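Long-range contacts in prolyl 4-hydroxylase (Phytophthora capsici LT1534, PDB 6IUQ), which probably hydroxylates proline residues at the 4-position, as an iron(II)-dependent oxygenase of the 2-oxoglutarate family with a double-stranded beta-helix core: residues S137-G148 and H221-D232; L59-P67 and I93-A101. All coordinates share one frame; numbering follows the deposited sequence.

Both contacts build the same antiparallel sheet, with strand 139-146 common to them: it pairs with strand 224-232 in contact 1 and, on its other edge, with strand 94-97 of contact 2. Their centres lie about 10 Å apart. Among the bonds that join them are a salt bridge from Lys142 NZ to Glu95 OE2 (2.6 Å) and a probable backbone hydrogen bond between Phe94 N and Arg145 O (2.7 Å). Contact 1 is nearer the metal: the Trp230 side chain comes within about 5 Å of the iron(II) ion held by His156, Asp158 and His215, whereas that of Glu95 stays about 9 Å away. Contact 2 lies at one margin of the sheet.

Contact 1: S137-G148 and H221-D232; sequences SDRTLKLQRNAG and HAERYVLTIWLD
Two antiparallel strands of the double-stranded beta-helix core meet here, with Trp230 of 224-232 turned to the same face as Thr140 and Lys142 of 139-146. Backbone pairs run from Asp138 with Asp232 to Asn146 with Arg224; Thr228 N to Lys142 O, 2.8 Å, is almost straight at 177°. The Trp230 indole is approached at its edge: Lys142 CE lies 3.8 Å from Trp230 CH2, brought there by a bend in the lysine chain (chi3 85°), and Thr140 CG2 sits 4.0 Å from Trp230 CE3. Trp230 NE1 hydrogen-bonds to Asp158, an iron ligand, which makes the indole second-shell. On the same face a water links Thr228 OG1 (2.6 Å) to the Lys142 and Val226 carbonyls and to Lys142 NZ, itself salt-bridged to Glu95. The other face packs on helices 46-61 and 118-126. There Arg145 CG rests over one face of the Tyr225 ring, 3.8 Å from its centroid, while Arg145 NH1 forms a salt bridge with the anti lone pair of Glu223 OE2 at 2.8 Å, guanidinium and carboxylate nearly perpendicular. Leu143 CD2 meets Leu227 CD1 at 3.8 Å. A mixed, more polar face toward the metal and a helix-backed face with a leucine and isoleucine centre fit the jelly-roll core of 2-oxoglutarate oxygenases.

Contact 2: L59-P67 and I93-A101; sequences LNENDHFKP and IFEVDLHDA
The outer edge of the main sheet is finished here by a single antiparallel bridge, in which Lys66 from the loop after helix 46-61 pairs with Glu95 of strand 94-97. Lys66 N gives its hydrogen to Glu95 O at 3.0 Å and 172°, and Glu95 N returns a bond to Lys66 O at 3.2 Å. On its other edge the strand bonds 139-146 through Phe94 and Val96, leaving the Glu95 amide and carbonyl to the loop; the Glu95 carboxylate bonds Lys142 and Gln144.

Phe65 carries much of the apolar contact. Val96 CG1 stands over the middle of its ring, 3.8 Å from the centroid and 11° off the normal, a CH-pi contact. That methyl occupies the tight place between the backbone N and carbonyl carbon of Val96 (chi1 47°). At its rim the same ring meets the chain: Phe94 O lies near the ring plane, 3.3 Å from Phe65 CD2. Phe65 CB also touches Phe94 CB at 3.8 Å. The Phe94 ring in turn presents an edge to the loop, with CD2 3.8 Å from Pro67 N, while Val96 CB packs 3.8 Å from His64 O.

What brings the chain here is a Schellman motif: His64 N bonds Leu59 O at 2.9 Å, Asp63 takes positive phi, and the helix stops just before the loop runs on to the strand. Leu143 of strand 139-146 also touches Phe65, and Leu103 packs against Val96 and Leu59.

With Phe65 met by a methyl over one face and a carbonyl at its edge, the junction combines a two-bond backbone bridge, which fixes the pairing of Lys66 with Glu95, with apolar contact that seats Phe65 against the strand.

Contact 1: S137-G148 and H221-D232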
loop_
_atom_site.group_PDB
_atom_site.type_symbol
_atom_site.label_atom_id
_atom_site.label_comp_id
_atom_site.label_asym_id
_atom_site.label_seq_id
_atom_site.Cartn_x
_atom_site.Cartn_y
_atom_site.Cartn_z
ATOM N N SER A 137 18.658 4.658 3.420
ATOM C CA SER A 137 18.348 5.231 2.119
ATOM C C SER A 137 17.226 4.455 1.432
ATOM O O SER A 137 16.533 4.994 0.564
ATOM C CB SER A 137 19.596 5.240 1.228
ATOM O OG SER A 137 20.543 6.183 1.699
ATOM N N ASP A 138 17.056 3.193 1.829
ATOM C CA ASP A 138 16.118 2.293 1.172
ATOM C C ASP A 138 14.862 2.017 2.015
ATOM O O ASP A 138 14.225 0.965 1.887
ATOM C CB ASP A 138 16.826 0.975 0.831
ATOM C CG ASP A 138 18.102 1.187 0.008
ATOM O OD1 ASP A 138 18.202 2.210 -0.713
ATOM O OD2 ASP A 138 19.020 0.343 0.090
ATOM N N ARG A 139 14.535 2.951 2.901
ATOM C CA ARG A 139 13.279 2.916 3.638
ATOM C C ARG A 139 12.737 4.340 3.597
ATOM O O ARG A 139 13.503 5.306 3.569
ATOM C CB ARG A 139 13.457 2.426 5.094
ATOM C CG ARG A 139 13.902 3.535 6.049
ATOM C CD ARG A 139 14.254 3.041 7.443
ATOM N NE ARG A 139 15.261 1.981 7.418
ATOM C CZ ARG A 139 15.896 1.542 8.500
ATOM N NH1 ARG A 139 15.631 2.092 9.673
ATOM N NH2 ARG A 139 16.801 0.564 8.420
ATOM N N THR A 140 11.418 4.466 3.558
ATOM C CA THR A 140 10.761 5.765 3.620
ATOM C C THR A 140 9.711 5.674 4.687
ATOM O O THR A 140 8.954 4.709 4.711
ATOM C CB THR A 140 10.080 6.163 2.273
ATOM O OG1 THR A 140 11.068 6.425 1.274
ATOM C CG2 THR A 140 9.199 7.397 2.444
ATOM N N LEU A 141 9.637 6.666 5.558
ATOM C CA LEU A 141 8.571 6.690 6.543
ATOM C C LEU A 141 7.760 7.963 6.358
ATOM O O LEU A 141 8.230 9.063 6.641
ATOM C CB LEU A 141 9.144 6.595 7.959
ATOM C CG LEU A 141 8.179 6.202 9.072
ATOM C CD1 LEU A 141 8.924 5.343 10.095
ATOM C CD2 LEU A 141 7.549 7.418 9.723
ATOM N N LYS A 142 6.534 7.812 5.878
ATOM C CA LYS A 142 5.700 8.968 5.569
ATOM C C LYS A 142 4.495 9.066 6.522
ATOM O O LYS A 142 3.845 8.064 6.827
ATOM C CB LYS A 142 5.241 8.905 4.108
ATOM C CG LYS A 142 4.401 10.085 3.651
ATOM C CD LYS A 142 4.097 10.063 2.142
ATOM C CE LYS A 142 2.864 9.199 1.794
ATOM N NZ LYS A 142 1.576 9.612 2.462
ATOM N N LEU A 143 4.229 10.275 7.011
ATOM C CA LEU A 143 3.027 10.554 7.781
ATOM C C LEU A 143 2.018 11.282 6.906
ATOM O O LEU A 143 2.386 12.150 6.123
ATOM C CB LEU A 143 3.348 11.388 9.016
ATOM C CG LEU A 143 4.462 10.876 9.922
ATOM C CD1 LEU A 143 4.636 11.808 11.107
ATOM C CD2 LEU A 143 4.158 9.456 10.385
ATOM N N GLN A 144 0.745 10.921 7.034
ATOM C CA GLN A 144 -0.289 11.531 6.218
ATOM C C GLN A 144 -1.531 11.871 7.021
ATOM O O GLN A 144 -2.064 11.031 7.746
ATOM C CB GLN A 144 -0.675 10.617 5.061
ATOM C CG GLN A 144 -1.840 11.150 4.246
ATOM C CD GLN A 144 -2.160 10.303 3.035
ATOM O OE1 GLN A 144 -3.054 9.453 3.079
ATOM N NE2 GLN A 144 -1.437 10.533 1.941
ATOM N N ARG A 145 -1.983 13.117 6.893
ATOM C CA ARG A 145 -3.267 13.524 7.439
ATOM C C ARG A 145 -4.210 13.845 6.287
ATOM O O ARG A 145 -3.870 14.604 5.378
ATOM C CB ARG A 145 -3.118 14.733 8.369
ATOM C CG ARG A 145 -4.333 14.987 9.264
ATOM C CD ARG A 145 -4.167 16.250 10.122
ATOM N NE ARG A 145 -4.353 17.455 9.328
ATOM C CZ ARG A 145 -5.506 18.110 9.231
ATOM N NH1 ARG A 145 -6.572 17.690 9.908
ATOM N NH2 ARG A 145 -5.584 19.195 8.472
ATOM N N ASN A 146 -5.382 13.228 6.312
ATOM C CA ASN A 146 -6.435 13.528 5.362
ATOM C C ASN A 146 -7.562 14.228 6.106
ATOM O O ASN A 146 -8.182 13.640 6.998
ATOM C CB ASN A 146 -6.931 12.246 4.679
ATOM C CG ASN A 146 -8.070 12.494 3.703
ATOM O OD1 ASN A 146 -8.468 13.637 3.470
ATOM N ND2 ASN A 146 -8.599 11.415 3.119
ATOM N N ALA A 147 -7.814 15.483 5.735
ATOM C CA ALA A 147 -8.800 16.325 6.405
ATOM C C ALA A 147 -10.185 15.698 6.494
ATOM O O ALA A 147 -10.907 15.921 7.475
ATOM C CB ALA A 147 -8.891 17.672 5.695
ATOM N N GLY A 148 -10.543 14.910 5.480
ATOM C CA GLY A 148 -11.869 14.320 5.382
ATOM C C GLY A 148 -12.700 15.112 4.403
ATOM O O GLY A 148 -13.855 15.388 4.637
ATOM N N HIS A 221 -14.832 10.786 5.285
ATOM C CA HIS A 221 -15.751 11.817 5.743
ATOM C C HIS A 221 -15.361 12.294 7.130
ATOM O O HIS A 221 -16.089 13.054 7.762
ATOM C CB HIS A 221 -17.176 11.283 5.732
ATOM C CG HIS A 221 -17.559 10.659 4.430
ATOM N ND1 HIS A 221 -18.011 9.361 4.328
ATOM C CD2 HIS A 221 -17.520 11.146 3.166
ATOM C CE1 HIS A 221 -18.250 9.081 3.057
ATOM N NE2 HIS A 221 -17.958 10.147 2.332
ATOM N N ALA A 222 -14.201 11.840 7.589
ATOM C CA ALA A 222 -13.664 12.212 8.892
ATOM C C ALA A 222 -12.156 12.379 8.776
ATOM O O ALA A 222 -11.563 11.947 7.785
ATOM C CB ALA A 222 -14.008 11.158 9.941
ATOM N N GLU A 223 -11.545 13.023 9.770
ATOM C CA GLU A 223 -10.090 13.146 9.835
ATOM C C GLU A 223 -9.470 11.745 9.869
ATOM O O GLU A 223 -9.960 10.862 10.574
ATOM C CB GLU A 223 -9.662 13.960 11.060
ATOM C CG GLU A 223 -8.189 14.364 11.051
ATOM C CD GLU A 223 -7.757 15.081 12.329
ATOM O OE1 GLU A 223 -8.019 14.547 13.432
ATOM O OE2 GLU A 223 -7.146 16.171 12.224
ATOM N N ARG A 224 -8.410 11.551 9.089
ATOM C CA ARG A 224 -7.792 10.239 8.903
ATOM C C ARG A 224 -6.277 10.382 8.946
ATOM O O ARG A 224 -5.688 11.103 8.136
ATOM C CB ARG A 224 -8.239 9.610 7.567
ATOM C CG ARG A 224 -7.713 8.189 7.234
ATOM C CD ARG A 224 -7.894 7.929 5.723
ATOM N NE ARG A 224 -7.773 6.544 5.259
ATOM C CZ ARG A 224 -6.762 6.101 4.508
ATOM N NH1 ARG A 224 -5.782 6.931 4.164
ATOM N NH2 ARG A 224 -6.723 4.830 4.100
ATOM N N TYR A 225 -5.654 9.709 9.907
ATOM C CA TYR A 225 -4.199 9.640 9.988
ATOM C C TYR A 225 -3.722 8.265 9.566
ATOM O O TYR A 225 -4.347 7.249 9.900
ATOM C CB TYR A 225 -3.706 9.923 11.400
ATOM C CG TYR A 225 -3.616 11.377 11.795
ATOM C CD1 TYR A 225 -2.481 12.128 11.501
ATOM C CD2 TYR A 225 -4.642 11.991 12.499
ATOM C CE1 TYR A 225 -2.384 13.449 11.878
ATOM C CE2 TYR A 225 -4.553 13.316 12.885
ATOM C CZ TYR A 225 -3.421 14.038 12.575
ATOM O OH TYR A 225 -3.318 15.362 12.958
ATOM N N VAL A 226 -2.615 8.234 8.828
ATOM C CA VAL A 226 -1.985 6.978 8.474
ATOM C C VAL A 226 -0.466 7.129 8.461
ATOM O O VAL A 226 0.070 8.157 8.062
ATOM C CB VAL A 226 -2.493 6.452 7.109
ATOM C CG1 VAL A 226 -2.298 7.495 6.009
ATOM C CG2 VAL A 226 -1.793 5.153 6.765
ATOM N N LEU A 227 0.230 6.108 8.935
ATOM C CA LEU A 227 1.685 6.093 8.888
ATOM C C LEU A 227 2.091 5.062 7.854
ATOM O O LEU A 227 1.639 3.930 7.901
ATOM C CB LEU A 227 2.259 5.781 10.276
ATOM C CG LEU A 227 3.757 5.621 10.523
ATOM C CD1 LEU A 227 4.051 6.020 11.984
ATOM C CD2 LEU A 227 4.232 4.196 10.256
ATOM N N THR A 228 2.926 5.454 6.902
ATOM C CA THR A 228 3.351 4.531 5.856
ATOM C C THR A 228 4.842 4.253 5.912
ATOM O O THR A 228 5.635 5.166 5.990
ATOM C CB THR A 228 3.019 5.075 4.456
ATOM O OG1 THR A 228 1.639 5.430 4.401
ATOM C CG2 THR A 228 3.324 4.025 3.385
ATOM N N ILE A 229 5.212 2.981 5.870
ATOM C CA ILE A 229 6.602 2.584 5.710
ATOM C C ILE A 229 6.750 1.796 4.410
ATOM O O ILE A 229 5.985 0.856 4.145
ATOM C CB ILE A 229 7.090 1.714 6.888
ATOM C CG1 ILE A 229 6.949 2.460 8.213
ATOM C CG2 ILE A 229 8.523 1.288 6.684
ATOM C CD1 ILE A 229 7.183 1.569 9.440
ATOM N N TRP A 230 7.692 2.196 3.576
ATOM C CA TRP A 230 7.978 1.456 2.362
ATOM C C TRP A 230 9.338 0.830 2.473
ATOM O O TRP A 230 10.296 1.491 2.845
ATOM C CB TRP A 230 7.931 2.354 1.136
ATOM C CG TRP A 230 6.560 2.609 0.617
ATOM C CD1 TRP A 230 5.742 1.715 -0.012
ATOM C CD2 TRP A 230 5.857 3.848 0.644
ATOM N NE1 TRP A 230 4.552 2.314 -0.357
ATOM C CE2 TRP A 230 4.601 3.629 0.023
ATOM C CE3 TRP A 230 6.159 5.128 1.140
ATOM C CZ2 TRP A 230 3.644 4.640 -0.116
ATOM C CZ3 TRP A 230 5.200 6.140 1.002
ATOM C CH2 TRP A 230 3.956 5.883 0.373
ATOM N N LEU A 231 9.425 -0.450 2.137
ATOM C CA LEU A 231 10.707 -1.135 2.116
ATOM C C LEU A 231 11.139 -1.406 0.680
ATOM O O LEU A 231 10.393 -2.020 -0.095
ATOM C CB LEU A 231 10.607 -2.425 2.931
ATOM C CG LEU A 231 10.192 -2.170 4.389
ATOM C CD1 LEU A 231 10.264 -3.424 5.215
ATOM C CD2 LEU A 231 11.028 -1.026 5.035
ATOM N N ASP A 232 12.325 -0.937 0.300
ATOM C CA ASP A 232 12.801 -1.153 -1.076
ATOM C C ASP A 232 13.392 -2.543 -1.307
ATOM O O ASP A 232 13.930 -3.158 -0.399
ATOM C CB ASP A 232 13.848 -0.115 -1.470
ATOM C CG ASP A 232 13.301 1.299 -1.495
ATOM O OD1 ASP A 232 12.051 1.504 -1.491
ATOM O OD2 ASP A 232 14.149 2.218 -1.533
HETATM O O HOH W 1 16.710 1.788 -2.742
HETATM O O HOH W 2 1.394 7.907 5.136
#

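Contact 2: L59-P67 and I93-A101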
loop_
_atom_site.group_PDB
_atom_site.type_symbol
_atom_site.label_atom_id
_atom_site.label_comp_id
_atom_site.label_asym_id
_atom_site.label_seq_id
_atom_site.Cartn_x
_atom_site.Cartn_y
_atom_site.Cartn_z
ATOM N N LEU A 59 3.062 17.144 15.610
ATOM C CA LEU A 59 3.741 17.582 14.400
ATOM C C LEU A 59 2.813 18.437 13.556
ATOM O O LEU A 59 3.232 19.426 12.950
ATOM C CB LEU A 59 4.230 16.383 13.591
ATOM C CG LEU A 59 5.439 15.669 14.184
ATOM C CD1 LEU A 59 5.730 14.414 13.395
ATOM C CD2 LEU A 59 6.648 16.603 14.197
ATOM N N ASN A 60 1.545 18.046 13.534
ATOM C CA ASN A 60 0.532 18.766 12.778
ATOM C C ASN A 60 0.144 20.122 13.395
ATOM O O ASN A 60 -0.166 21.072 12.669
ATOM C CB ASN A 60 -0.712 17.901 12.630
ATOM C CG ASN A 60 -1.733 18.524 11.719
ATOM O OD1 ASN A 60 -1.446 18.792 10.548
ATOM N ND2 ASN A 60 -2.934 18.762 12.243
ATOM N N GLU A 61 0.144 20.200 14.725
ATOM C CA GLU A 61 -0.123 21.456 15.428
ATOM C C GLU A 61 1.003 22.449 15.202
ATOM O O GLU A 61 0.790 23.657 15.176
ATOM C CB GLU A 61 -0.284 21.230 16.928
ATOM C CG GLU A 61 -1.603 20.617 17.373
ATOM C CD GLU A 61 -1.558 20.169 18.838
ATOM O OE1 GLU A 61 -0.513 19.622 19.266
ATOM O OE2 GLU A 61 -2.559 20.378 19.566
ATOM N N ASN A 62 2.217 21.939 15.058
ATOM C CA ASN A 62 3.356 22.815 14.894
ATOM C C ASN A 62 3.768 22.902 13.434
ATOM O O ASN A 62 4.939 23.076 13.097
ATOM C CB ASN A 62 4.495 22.353 15.791
ATOM C CG ASN A 62 4.158 22.522 17.263
ATOM O OD1 ASN A 62 3.395 21.738 17.828
ATOM N ND2 ASN A 62 4.698 23.566 17.882
ATOM N N ASP A 63 2.759 22.784 12.579
ATOM C CA ASP A 63 2.858 23.092 11.161
ATOM C C ASP A 63 4.016 22.403 10.446
ATOM O O ASP A 63 4.668 23.001 9.590
ATOM C CB ASP A 63 2.949 24.606 10.978
ATOM C CG ASP A 63 1.754 25.340 11.590
ATOM O OD1 ASP A 63 0.599 24.876 11.422
ATOM O OD2 ASP A 63 1.977 26.379 12.250
ATOM N N HIS A 64 4.251 21.136 10.777
ATOM C CA HIS A 64 5.271 20.356 10.088
ATOM C C HIS A 64 4.688 19.542 8.927
ATOM O O HIS A 64 5.425 19.107 8.044
ATOM C CB HIS A 64 6.002 19.443 11.074
ATOM C CG HIS A 64 6.898 20.180 12.022
ATOM N ND1 HIS A 64 6.461 20.674 13.232
ATOM C CD2 HIS A 64 8.206 20.521 11.927
ATOM C CE1 HIS A 64 7.462 21.281 13.847
ATOM N NE2 HIS A 64 8.531 21.202 13.076
ATOM N N PHE A 65 3.375 19.379 8.905
ATOM C CA PHE A 65 2.732 18.694 7.806
ATOM C C PHE A 65 2.685 19.736 6.726
ATOM O O PHE A 65 2.273 20.846 6.928
ATOM C CB PHE A 65 1.349 18.197 8.156
ATOM C CG PHE A 65 1.333 16.830 8.751
ATOM C CD1 PHE A 65 1.747 16.628 10.035
ATOM C CD2 PHE A 65 0.921 15.757 8.024
ATOM C CE1 PHE A 65 1.740 15.388 10.588
ATOM C CE2 PHE A 65 0.900 14.521 8.567
ATOM C CZ PHE A 65 1.310 14.333 9.849
ATOM N N LYS A 66 2.962 19.312 5.513
ATOM C CA LYS A 66 2.953 20.211 4.394
ATOM C C LYS A 66 2.165 19.679 3.242
ATOM O O LYS A 66 2.225 18.507 2.981
ATOM C CB LYS A 66 4.366 20.384 3.896
ATOM C CG LYS A 66 5.244 21.166 4.835
ATOM C CD LYS A 66 4.495 22.351 5.393
ATOM C CE LYS A 66 5.426 23.282 6.136
ATOM N NZ LYS A 66 4.699 24.471 6.622
ATOM N N PRO A 67 1.395 20.513 2.554
ATOM C CA PRO A 67 0.719 20.001 1.350
ATOM C C PRO A 67 1.669 19.356 0.369
ATOM O O PRO A 67 1.199 18.507 -0.355
ATOM C CB PRO A 67 0.100 21.239 0.737
ATOM C CG PRO A 67 0.982 22.336 1.193
ATOM C CD PRO A 67 1.373 21.978 2.590
ATOM N N ILE A 93 -5.381 16.931 2.446
ATOM C CA ILE A 93 -4.283 15.959 2.471
ATOM C C ILE A 93 -2.888 16.529 2.690
ATOM O O ILE A 93 -2.352 17.205 1.858
ATOM C CB ILE A 93 -4.299 15.053 1.249
ATOM C CG1 ILE A 93 -5.534 14.176 1.320
ATOM C CG2 ILE A 93 -3.048 14.190 1.213
ATOM C CD1 ILE A 93 -5.971 13.651 -0.011
ATOM N N PHE A 94 -2.288 16.179 3.807
ATOM C CA PHE A 94 -0.990 16.740 4.181
ATOM C C PHE A 94 -0.018 15.638 4.627
ATOM O O PHE A 94 -0.419 14.641 5.237
ATOM C CB PHE A 94 -1.163 17.784 5.298
ATOM C CG PHE A 94 -2.219 18.817 5.004
ATOM C CD1 PHE A 94 -3.546 18.595 5.354
ATOM C CD2 PHE A 94 -1.887 20.004 4.363
ATOM C CE1 PHE A 94 -4.524 19.544 5.076
ATOM C CE2 PHE A 94 -2.856 20.954 4.085
ATOM C CZ PHE A 94 -4.179 20.722 4.439
ATOM N N GLU A 95 1.262 15.826 4.326
ATOM C CA GLU A 95 2.247 14.779 4.528
ATOM C C GLU A 95 3.549 15.298 5.117
ATOM O O GLU A 95 3.879 16.468 4.977
ATOM C CB GLU A 95 2.531 14.068 3.202
ATOM C CG GLU A 95 1.345 13.265 2.684
ATOM C CD GLU A 95 1.617 12.603 1.344
ATOM O OE1 GLU A 95 2.588 13.013 0.670
ATOM O OE2 GLU A 95 0.866 11.669 0.972
ATOM N N VAL A 96 4.284 14.417 5.785
ATOM C CA VAL A 96 5.642 14.724 6.204
ATOM C C VAL A 96 6.509 13.463 6.093
ATOM O O VAL A 96 6.075 12.358 6.384
ATOM C CB VAL A 96 5.688 15.313 7.637
ATOM C CG1 VAL A 96 4.849 14.512 8.590
ATOM C CG2 VAL A 96 7.122 15.393 8.135
ATOM N N ASP A 97 7.724 13.638 5.606
ATOM C CA ASP A 97 8.681 12.559 5.503
ATOM C C ASP A 97 9.607 12.651 6.708
ATOM O O ASP A 97 10.027 13.743 7.078
ATOM C CB ASP A 97 9.446 12.674 4.182
ATOM C CG ASP A 97 10.279 11.462 3.883
ATOM O OD1 ASP A 97 10.866 10.897 4.828
ATOM O OD2 ASP A 97 10.346 11.077 2.694
ATOM N N LEU A 98 9.914 11.524 7.335
ATOM C CA LEU A 98 10.746 11.558 8.539
ATOM C C LEU A 98 12.210 11.201 8.260
ATOM O O LEU A 98 12.921 10.745 9.157
ATOM C CB LEU A 98 10.170 10.629 9.614
ATOM C CG LEU A 98 8.867 11.070 10.304
ATOM C CD1 LEU A 98 8.611 10.257 11.559
ATOM C CD2 LEU A 98 8.883 12.551 10.651
ATOM N N HIS A 99 12.659 11.420 7.023
ATOM C CA HIS A 99 14.052 11.169 6.645
ATOM C C HIS A 99 14.997 12.149 7.355
ATOM O O HIS A 99 16.167 11.847 7.590
ATOM C CB HIS A 99 14.228 11.281 5.132
ATOM C CG HIS A 99 14.166 12.690 4.621
ATOM N ND1 HIS A 99 12.984 13.296 4.245
ATOM C CD2 HIS A 99 15.138 13.614 4.427
ATOM C CE1 HIS A 99 13.230 14.531 3.844
ATOM N NE2 HIS A 99 14.529 14.750 3.944
ATOM N N ASP A 100 14.457 13.314 7.697
ATOM C CA ASP A 100 15.184 14.391 8.374
ATOM C C ASP A 100 15.403 14.113 9.859
ATOM O O ASP A 100 14.447 14.147 10.628
ATOM C CB ASP A 100 14.404 15.699 8.211
ATOM C CG ASP A 100 15.165 16.919 8.718
ATOM O OD1 ASP A 100 16.407 16.839 8.900
ATOM O OD2 ASP A 100 14.502 17.955 8.966
ATOM N N ALA A 101 16.652 13.850 10.260
ATOM C CA ALA A 101 16.995 13.605 11.667
ATOM C C ALA A 101 16.638 14.785 12.575
ATOM O O ALA A 101 16.355 14.601 13.762
ATOM C CB ALA A 101 18.477 13.283 11.808
#